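Local coordinates for GntR family transcriptional regulator (Streptococcus agalactiae, PDB 7B5U), which binds cyclic di-AMP between the RCK_C effector domains of a dimer and, as a GntR-family regulator, probably controls transcription by binding DNA, at residues L24-Q29 with A69-Y74; T30-V35 with I59-D64. All coordinates share one frame; numbering follows the deposited sequence.

Contact 1 of 2, residues L24-Q29 with A69-Y74; sequences LNVWHQ and ARMKTY. With 2BA ((2R,3R,3aS,5R,7aR,9R,10R,10aS,12R,14aR)-2,9-bis(6-amino-9H-purin-9-yl)octahydro-2H,7H-difuro[3,2-d:3',2'-j][1,3,7,9,2,8 ]tetraoxadiphosphacyclododecine-3,5,10,12-tetrol 5,12-dioxide), chain C.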
loop_
_atom_site.group_PDB
_atom_site.type_symbol
_atom_site.label_atom_id
_atom_site.label_comp_id
_atom_site.label_asym_id
_atom_site.label_seq_id
_atom_site.Cartn_x
_atom_site.Cartn_y
_atom_site.Cartn_z
ATOM N N LEU A 24 12.642 -3.073 5.776
ATOM C CA LEU A 24 12.449 -4.259 4.953
ATOM C C LEU A 24 12.368 -3.901 3.484
ATOM O O LEU A 24 12.715 -4.732 2.633
ATOM C CB LEU A 24 11.175 -4.983 5.372
ATOM C CG LEU A 24 11.214 -5.575 6.779
ATOM C CD1 LEU A 24 9.849 -6.118 7.146
ATOM C CD2 LEU A 24 12.264 -6.667 6.867
ATOM N N ASN A 25 11.903 -2.687 3.170
ATOM C CA ASN A 25 11.699 -2.265 1.788
ATOM C C ASN A 25 10.681 -3.176 1.089
ATOM O O ASN A 25 10.894 -3.628 -0.040
ATOM C CB ASN A 25 13.039 -2.206 1.043
ATOM C CG ASN A 25 13.075 -1.159 -0.053
ATOM O OD1 ASN A 25 12.319 -0.168 -0.049
ATOM N ND2 ASN A 25 13.973 -1.355 -0.998
ATOM N N VAL A 26 9.542 -3.405 1.767
ATOM C CA VAL A 26 8.658 -4.534 1.444
ATOM C C VAL A 26 8.259 -4.566 -0.030
ATOM O O VAL A 26 8.343 -5.620 -0.663
ATOM C CB VAL A 26 7.423 -4.561 2.360
ATOM C CG1 VAL A 26 6.405 -5.602 1.872
ATOM C CG2 VAL A 26 7.827 -4.854 3.789
ATOM N N TRP A 27 7.778 -3.444 -0.594
ATOM C CA TRP A 27 7.282 -3.498 -1.973
ATOM C C TRP A 27 8.354 -4.009 -2.929
ATOM O O TRP A 27 8.056 -4.773 -3.857
ATOM C CB TRP A 27 6.741 -2.135 -2.445
ATOM C CG TRP A 27 6.108 -2.264 -3.812
ATOM C CD1 TRP A 27 4.806 -2.594 -4.076
ATOM C CD2 TRP A 27 6.754 -2.139 -5.094
ATOM N NE1 TRP A 27 4.602 -2.679 -5.432
ATOM C CE2 TRP A 27 5.780 -2.404 -6.080
ATOM C CE3 TRP A 27 8.058 -1.825 -5.504
ATOM C CZ2 TRP A 27 6.070 -2.355 -7.443
ATOM C CZ3 TRP A 27 8.339 -1.780 -6.861
ATOM C CH2 TRP A 27 7.349 -2.043 -7.815
ATOM N N HIS A 28 9.606 -3.591 -2.728
ATOM C CA HIS A 28 10.698 -4.038 -3.590
ATOM C C HIS A 28 11.088 -5.488 -3.351
ATOM O O HIS A 28 11.676 -6.114 -4.241
ATOM C CB HIS A 28 11.904 -3.121 -3.420
ATOM C CG HIS A 28 11.679 -1.755 -3.980
ATOM N ND1 HIS A 28 11.805 -1.481 -5.325
ATOM C CD2 HIS A 28 11.325 -0.588 -3.390
ATOM C CE1 HIS A 28 11.527 -0.208 -5.542
ATOM N NE2 HIS A 28 11.238 0.357 -4.383
ATOM N N GLN A 29 10.787 -6.030 -2.170
ATOM C CA GLN A 29 11.135 -7.417 -1.881
ATOM C C GLN A 29 10.092 -8.392 -2.400
ATOM O O GLN A 29 10.440 -9.500 -2.819
ATOM C CB GLN A 29 11.248 -7.634 -0.373
ATOM C CG GLN A 29 12.283 -6.789 0.304
ATOM C CD GLN A 29 13.695 -7.239 0.017
ATOM O OE1 GLN A 29 13.920 -8.245 -0.649
ATOM N NE2 GLN A 29 14.664 -6.488 0.518
ATOM N N ALA A 69 2.418 -15.319 -2.922
ATOM C CA ALA A 69 3.448 -16.350 -2.804
ATOM C C ALA A 69 4.776 -15.763 -2.337
ATOM O O ALA A 69 5.481 -16.366 -1.515
ATOM C CB ALA A 69 3.617 -17.062 -4.148
ATOM N N ARG A 70 5.131 -14.581 -2.846
ATOM C CA ARG A 70 6.348 -13.906 -2.405
ATOM C C ARG A 70 6.284 -13.537 -0.923
ATOM O O ARG A 70 7.257 -13.739 -0.186
ATOM C CB ARG A 70 6.628 -12.686 -3.290
ATOM C CG ARG A 70 6.864 -13.073 -4.749
ATOM C CD ARG A 70 6.910 -11.893 -5.708
ATOM N NE ARG A 70 8.061 -11.044 -5.434
ATOM C CZ ARG A 70 8.254 -9.846 -5.978
ATOM N NH1 ARG A 70 7.374 -9.341 -6.848
ATOM N NH2 ARG A 70 9.338 -9.155 -5.638
ATOM N N MET A 71 5.158 -12.970 -0.469
ATOM C CA MET A 71 5.027 -12.614 0.943
ATOM C C MET A 71 5.121 -13.841 1.834
ATOM O O MET A 71 5.780 -13.814 2.881
ATOM C CB MET A 71 3.715 -11.871 1.178
ATOM C CG MET A 71 3.757 -10.444 0.693
ATOM S SD MET A 71 4.745 -9.374 1.766
ATOM C CE MET A 71 3.501 -8.934 2.981
ATOM N N LYS A 72 4.467 -14.925 1.442
ATOM C CA LYS A 72 4.509 -16.125 2.262
ATOM C C LYS A 72 5.928 -16.677 2.363
ATOM O O LYS A 72 6.371 -17.082 3.444
ATOM C CB LYS A 72 3.542 -17.152 1.684
ATOM C CG LYS A 72 3.962 -18.579 1.881
ATOM C CD LYS A 72 2.966 -19.519 1.246
ATOM C CE LYS A 72 2.140 -20.147 2.314
ATOM N NZ LYS A 72 1.489 -21.345 1.787
ATOM N N THR A 73 6.659 -16.691 1.249
ATOM C CA THR A 73 8.039 -17.168 1.289
ATOM C C THR A 73 8.919 -16.238 2.108
ATOM O O THR A 73 9.741 -16.687 2.917
ATOM C CB THR A 73 8.568 -17.285 -0.138
ATOM O OG1 THR A 73 7.740 -18.194 -0.870
ATOM C CG2 THR A 73 9.995 -17.799 -0.157
ATOM N N TYR A 74 8.748 -14.938 1.902
ATOM C CA TYR A 74 9.561 -13.931 2.564
ATOM C C TYR A 74 9.452 -14.027 4.079
ATOM O O TYR A 74 10.446 -13.826 4.789
ATOM C CB TYR A 74 9.114 -12.560 2.058
ATOM C CG TYR A 74 9.932 -11.375 2.493
ATOM C CD1 TYR A 74 11.155 -11.097 1.902
ATOM C CD2 TYR A 74 9.454 -10.504 3.459
ATOM C CE1 TYR A 74 11.893 -9.989 2.278
ATOM C CE2 TYR A 74 10.178 -9.392 3.837
ATOM C CZ TYR A 74 11.392 -9.143 3.245
ATOM O OH TYR A 74 12.116 -8.034 3.624
HETATM P P 2BA C . 9.279 2.574 -2.535
HETATM O O1P 2BA C . 8.245 1.574 -2.890
HETATM O O2P 2BA C . 10.431 2.744 -3.469
HETATM O "O5'" 2BA C . 8.517 3.986 -2.288
HETATM C "C5'" 2BA C . 9.275 5.164 -2.134
HETATM C "C4'" 2BA C . 8.316 6.260 -1.586
HETATM O "O4'" 2BA C . 7.374 6.508 -2.494
HETATM C "C3'" 2BA C . 7.624 5.828 -0.268
HETATM O "O3'" 2BA C . 8.444 6.168 0.790
HETATM C "C2'" 2BA C . 6.291 6.606 -0.396
HETATM O "O2'" 2BA C . 6.431 7.986 0.151
HETATM C "C1'" 2BA C . 6.009 6.598 -1.713
HETATM N N9 2BA C . 5.166 5.497 -2.166
HETATM C C8 2BA C . 5.604 4.419 -2.867
HETATM N N7 2BA C . 4.553 3.609 -3.097
HETATM C C5 2BA C . 3.482 4.205 -2.513
HETATM C C6 2BA C . 2.156 3.881 -2.413
HETATM N N6 2BA C . 1.570 2.696 -2.957
HETATM N N1 2BA C . 1.320 4.705 -1.779
HETATM C C2 2BA C . 1.770 5.852 -1.205
HETATM N N3 2BA C . 3.059 6.212 -1.304
HETATM C C4 2BA C . 3.872 5.356 -1.955
HETATM P P1 2BA C . 8.239 5.480 2.276
HETATM O O1P1 2BA C . 6.811 5.514 2.698
HETATM O O2P1 2BA C . 9.210 6.151 3.186
HETATM O "O5'1" 2BA C . 8.623 3.911 2.039
HETATM C "C5'1" 2BA C . 9.975 3.566 1.808
HETATM C "C4'1" 2BA C . 9.984 2.087 1.300
HETATM O "O4'1" 2BA C . 9.481 1.281 2.230
HETATM C "C3'1" 2BA C . 9.133 1.929 0.017
HETATM O "O3'1" 2BA C . 9.944 2.213 -1.069
HETATM C "C2'1" 2BA C . 8.668 0.458 0.177
HETATM O "O2'1" 2BA C . 9.689 -0.476 -0.397
HETATM C "C1'1" 2BA C . 8.514 0.275 1.505
HETATM N N91 2BA C . 7.182 0.550 2.033
HETATM C C81 2BA C . 6.764 1.640 2.726
HETATM N N71 2BA C . 5.452 1.521 2.998
HETATM C C51 2BA C . 5.062 0.352 2.436
HETATM C C61 2BA C . 3.856 -0.322 2.348
HETATM N N61 2BA C . 2.664 0.185 2.953
HETATM N N11 2BA C . 3.792 -1.486 1.737
HETATM C C21 2BA C . 4.891 -2.008 1.146
HETATM N N31 2BA C . 6.085 -1.408 1.202
HETATM C C41 2BA C . 6.125 -0.224 1.837
HETATM O O HOH W 1 14.492 -7.452 3.762
HETATM O O HOH W 2 10.791 -6.804 -6.816
#

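Contact 2 of 2, residues T30-V35 with I59-D64; sequences TGATIV and IFFVGD. With 2BA ((2R,3R,3aS,5R,7aR,9R,10R,10aS,12R,14aR)-2,9-bis(6-amino-9H-purin-9-yl)octahydro-2H,7H-difuro[3,2-d:3',2'-j][1,3,7,9,2,8 ]tetraoxadiphosphacyclododecine-3,5,10,12-tetrol 5,12-dioxide), chain C.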
loop_
_atom_site.group_PDB
_atom_site.type_symbol
_atom_site.label_atom_id
_atom_site.label_comp_id
_atom_site.label_asym_id
_atom_site.label_seq_id
_atom_site.Cartn_x
_atom_site.Cartn_y
_atom_site.Cartn_z
ATOM N N THR A 30 8.808 -8.011 -2.347
ATOM C CA THR A 30 7.711 -8.951 -2.567
ATOM C C THR A 30 6.657 -8.468 -3.547
ATOM O O THR A 30 5.770 -9.258 -3.896
ATOM C CB THR A 30 6.975 -9.256 -1.256
ATOM O OG1 THR A 30 6.331 -8.061 -0.797
ATOM C CG2 THR A 30 7.940 -9.810 -0.198
ATOM N N GLY A 31 6.677 -7.195 -3.949
ATOM C CA GLY A 31 5.621 -6.658 -4.779
ATOM C C GLY A 31 4.347 -6.302 -4.049
ATOM O O GLY A 31 3.384 -5.870 -4.701
ATOM N N ALA A 32 4.315 -6.439 -2.729
ATOM C CA ALA A 32 3.108 -6.192 -1.954
ATOM C C ALA A 32 3.026 -4.755 -1.466
ATOM O O ALA A 32 4.039 -4.153 -1.094
ATOM C CB ALA A 32 3.090 -7.112 -0.739
ATOM N N THR A 33 1.808 -4.225 -1.430
ATOM C CA THR A 33 1.542 -2.949 -0.776
ATOM C C THR A 33 0.729 -3.239 0.478
ATOM O O THR A 33 -0.422 -3.698 0.389
ATOM C CB THR A 33 0.792 -1.997 -1.704
ATOM O OG1 THR A 33 1.579 -1.757 -2.879
ATOM C CG2 THR A 33 0.530 -0.663 -1.019
ATOM N N ILE A 34 1.338 -3.010 1.642
ATOM C CA ILE A 34 0.676 -3.275 2.917
ATOM C C ILE A 34 -0.337 -2.174 3.206
ATOM O O ILE A 34 -0.002 -0.982 3.186
ATOM C CB ILE A 34 1.705 -3.399 4.053
ATOM C CG1 ILE A 34 2.639 -4.596 3.818
ATOM C CG2 ILE A 34 0.992 -3.478 5.396
ATOM C CD1 ILE A 34 3.814 -4.653 4.788
ATOM N N VAL A 35 -1.585 -2.571 3.464
ATOM C CA VAL A 35 -2.650 -1.617 3.756
ATOM C C VAL A 35 -2.912 -1.484 5.246
ATOM O O VAL A 35 -3.410 -0.449 5.689
ATOM C CB VAL A 35 -3.947 -1.935 2.989
ATOM C CG1 VAL A 35 -3.701 -1.838 1.518
ATOM C CG2 VAL A 35 -4.503 -3.300 3.354
ATOM N N ILE A 59 -0.685 -9.199 8.627
ATOM C CA ILE A 59 -0.349 -8.231 7.587
ATOM C C ILE A 59 -1.414 -8.333 6.504
ATOM O O ILE A 59 -1.645 -9.415 5.950
ATOM C CB ILE A 59 1.037 -8.490 6.976
ATOM C CG1 ILE A 59 2.134 -8.619 8.035
ATOM C CG2 ILE A 59 1.372 -7.423 5.922
ATOM C CD1 ILE A 59 3.484 -8.913 7.421
ATOM N N PHE A 60 -2.046 -7.205 6.194
ATOM C CA PHE A 60 -3.032 -7.100 5.124
ATOM C C PHE A 60 -2.379 -6.354 3.967
ATOM O O PHE A 60 -1.829 -5.272 4.171
ATOM C CB PHE A 60 -4.264 -6.330 5.620
ATOM C CG PHE A 60 -5.016 -7.046 6.711
ATOM C CD1 PHE A 60 -4.610 -6.948 8.033
ATOM C CD2 PHE A 60 -6.126 -7.822 6.415
ATOM C CE1 PHE A 60 -5.290 -7.629 9.038
ATOM C CE2 PHE A 60 -6.810 -8.497 7.424
ATOM C CZ PHE A 60 -6.392 -8.394 8.733
ATOM N N PHE A 61 -2.432 -6.915 2.761
ATOM C CA PHE A 61 -1.712 -6.323 1.639
ATOM C C PHE A 61 -2.443 -6.605 0.333
ATOM O O PHE A 61 -3.155 -7.606 0.206
ATOM C CB PHE A 61 -0.265 -6.832 1.553
ATOM C CG PHE A 61 -0.151 -8.317 1.345
ATOM C CD1 PHE A 61 -0.035 -8.845 0.075
ATOM C CD2 PHE A 61 -0.129 -9.187 2.432
ATOM C CE1 PHE A 61 0.074 -10.222 -0.120
ATOM C CE2 PHE A 61 -0.021 -10.555 2.239
ATOM C CZ PHE A 61 0.094 -11.071 0.971
ATOM N N VAL A 62 -2.262 -5.709 -0.642
ATOM C CA VAL A 62 -2.805 -5.898 -1.975
ATOM C C VAL A 62 -1.713 -6.390 -2.912
ATOM O O VAL A 62 -0.515 -6.168 -2.705
ATOM C CB VAL A 62 -3.531 -4.653 -2.540
ATOM C CG1 VAL A 62 -4.729 -4.309 -1.675
ATOM C CG2 VAL A 62 -2.576 -3.470 -2.697
ATOM N N GLY A 63 -2.154 -7.065 -3.964
ATOM C CA GLY A 63 -1.283 -7.705 -4.933
ATOM C C GLY A 63 -2.089 -8.720 -5.728
ATOM O O GLY A 63 -3.313 -8.617 -5.826
ATOM N N ASP A 64 -1.382 -9.657 -6.339
ATOM C CA ASP A 64 -2.023 -10.796 -6.978
ATOM C C ASP A 64 -1.521 -12.078 -6.313
ATOM O O ASP A 64 -0.819 -12.045 -5.302
ATOM C CB ASP A 64 -1.853 -10.736 -8.499
ATOM C CG ASP A 64 -0.411 -10.856 -8.949
ATOM O OD1 ASP A 64 -0.169 -10.673 -10.165
ATOM O OD2 ASP A 64 0.473 -11.163 -8.120
HETATM P P 2BA C . 9.279 2.574 -2.535
HETATM O O1P 2BA C . 8.245 1.574 -2.890
HETATM O O2P 2BA C . 10.431 2.744 -3.469
HETATM O "O5'" 2BA C . 8.517 3.986 -2.288
HETATM C "C5'" 2BA C . 9.275 5.164 -2.134
HETATM C "C4'" 2BA C . 8.316 6.260 -1.586
HETATM O "O4'" 2BA C . 7.374 6.508 -2.494
HETATM C "C3'" 2BA C . 7.624 5.828 -0.268
HETATM O "O3'" 2BA C . 8.444 6.168 0.790
HETATM C "C2'" 2BA C . 6.291 6.606 -0.396
HETATM O "O2'" 2BA C . 6.431 7.986 0.151
HETATM C "C1'" 2BA C . 6.009 6.598 -1.713
HETATM N N9 2BA C . 5.166 5.497 -2.166
HETATM C C8 2BA C . 5.604 4.419 -2.867
HETATM N N7 2BA C . 4.553 3.609 -3.097
HETATM C C5 2BA C . 3.482 4.205 -2.513
HETATM C C6 2BA C . 2.156 3.881 -2.413
HETATM N N6 2BA C . 1.570 2.696 -2.957
HETATM N N1 2BA C . 1.320 4.705 -1.779
HETATM C C2 2BA C . 1.770 5.852 -1.205
HETATM N N3 2BA C . 3.059 6.212 -1.304
HETATM C C4 2BA C . 3.872 5.356 -1.955
HETATM P P1 2BA C . 8.239 5.480 2.276
HETATM O O1P1 2BA C . 6.811 5.514 2.698
HETATM O O2P1 2BA C . 9.210 6.151 3.186
HETATM O "O5'1" 2BA C . 8.623 3.911 2.039
HETATM C "C5'1" 2BA C . 9.975 3.566 1.808
HETATM C "C4'1" 2BA C . 9.984 2.087 1.300
HETATM O "O4'1" 2BA C . 9.481 1.281 2.230
HETATM C "C3'1" 2BA C . 9.133 1.929 0.017
HETATM O "O3'1" 2BA C . 9.944 2.213 -1.069
HETATM C "C2'1" 2BA C . 8.668 0.458 0.177
HETATM O "O2'1" 2BA C . 9.689 -0.476 -0.397
HETATM C "C1'1" 2BA C . 8.514 0.275 1.505
HETATM N N91 2BA C . 7.182 0.550 2.033
HETATM C C81 2BA C . 6.764 1.640 2.726
HETATM N N71 2BA C . 5.452 1.521 2.998
HETATM C C51 2BA C . 5.062 0.352 2.436
HETATM C C61 2BA C . 3.856 -0.322 2.348
HETATM N N61 2BA C . 2.664 0.185 2.953
HETATM N N11 2BA C . 3.792 -1.486 1.737
HETATM C C21 2BA C . 4.891 -2.008 1.146
HETATM N N31 2BA C . 6.085 -1.408 1.202
HETATM C C41 2BA C . 6.125 -0.224 1.837
#

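Contact 1 of 2, residues L24-Q29 with A69-Y74
In this RCK_C domain, helix 26-30, which carries part of the cyclic di-AMP pocket, packs on the C-terminal helix 65-74 where Gln-29 meets Tyr-74. The phenol ring of Tyr-74 meets CB and CG of Gln-29 obliquely: its CE1 comes within 3.6 Å of Gln-29 CB. CG of Tyr-74 stands anti to the backbone N (chi1 -173°), which carries the ring across to the other helix, while Gln-29 bends at chi2 and brings its amide plane to 28° from the ring plane. Farther along the ring, Tyr-74 OH lies 3.5 Å from Leu-24 CD2, and a water close to this hydroxyl gives a weak bond to Leu-24 O. A polar bond joins the two helices as well: Arg-70 NH2 donates to Gln-29 O at 3.0 Å, a bent bond whose donor sits above the carbonyl plane and not on a lone pair. A second water lies in the guanidinium plane, accepting from Arg-70 NH2 and donating to His-28 O, so one arginine holds Gln-29 O directly and His-28 O through the water. Deeper in, Val-26 CG1 meets Met-71 SD at 4.1 Å, the two side chains crossing at about a right angle.

The side of the helix bearing Trp-27 and His-28 serves the ligand. His-28 NE2 donates to phosphate oxygen O2P at 2.7 Å, with O2P in the imidazole plane, and Trp-27 CE3 lies 3.7 Å above the centre of that imidazole. Asn-25 OD1 accepts from the ribose hydroxyl O2'1 at 2.7 Å; His-28 and Asn-25 of the second subunit bind the same ligand. Such a two-sided helix, backed by a helix of its own chain and facing a nucleotide shared by two subunits, marks the ligand site of this RCK_C dimer.

Contact 2 of 2, residues T30-V35 with I59-D64
Ile-34 and Ile-59 cross obliquely, Ile-34 CG1 lying 3.7 Å from Ile-59 CG2, on the same side of the sheet as Phe-61. The pairing of strands 33-39 and 58-62 is antiparallel: Thr-33 faces Val-62 as a hydrogen-bonded pair, and Ile-34 faces Phe-61 as a non-hydrogen-bonded one. Val-62 N donates to Thr-33 O at 2.9 Å, Thr-33 N returns a bond to Val-62 O at 3.3 Å, and Val-35 N donates to Phe-60 O at 2.8 Å. Phe-61 has CG between its backbone N and carbonyl carbon (chi1 61°), and its CD1 meets Ala-32 CB at 3.7 Å. Val-35 and Val-62 cross at about a right angle, their CG1 atoms 4.2 Å apart, and both pack on Val-35 of the second subunit. Thr-33 OG1 is hydrogen-bonded to Ser-46 of that subunit.

The N and O of Ile-34, turned outward from strand 58-62, bind the ligand: Ile-34 N donates to adenine N11 at 2.9 Å (N-H...N 164°), and Ile-34 O accepts from amino N61 at 2.9 Å (162°). These two nearly straight bonds read an acceptor beside an amino donor, a pattern that suits adenine, so backbone chemistry probably contributes to base selectivity.

The centres of contacts 1 and 2 lie 9 Å apart, and the two touch: Met-71 SD is 3.3 Å from Thr-30 OG1, and Trp-27 CD1 is 3.5 Å from Ala-32 O. Along the chain the order is 24-29, 30-35, 59-64, 69-74, so the strand pairing is enclosed within the helix pairing. Helix 26-30 is followed, after a short loop, by strand 33-39, and strand 58-62 leads to helix 65-74. Strands 58-62 and 33-39 are the inner pair of a four-stranded antiparallel sheet. Both contacts touch cyclic di-AMP and the second subunit, which is consistent with effector binding and dimer packing being coupled through this unit.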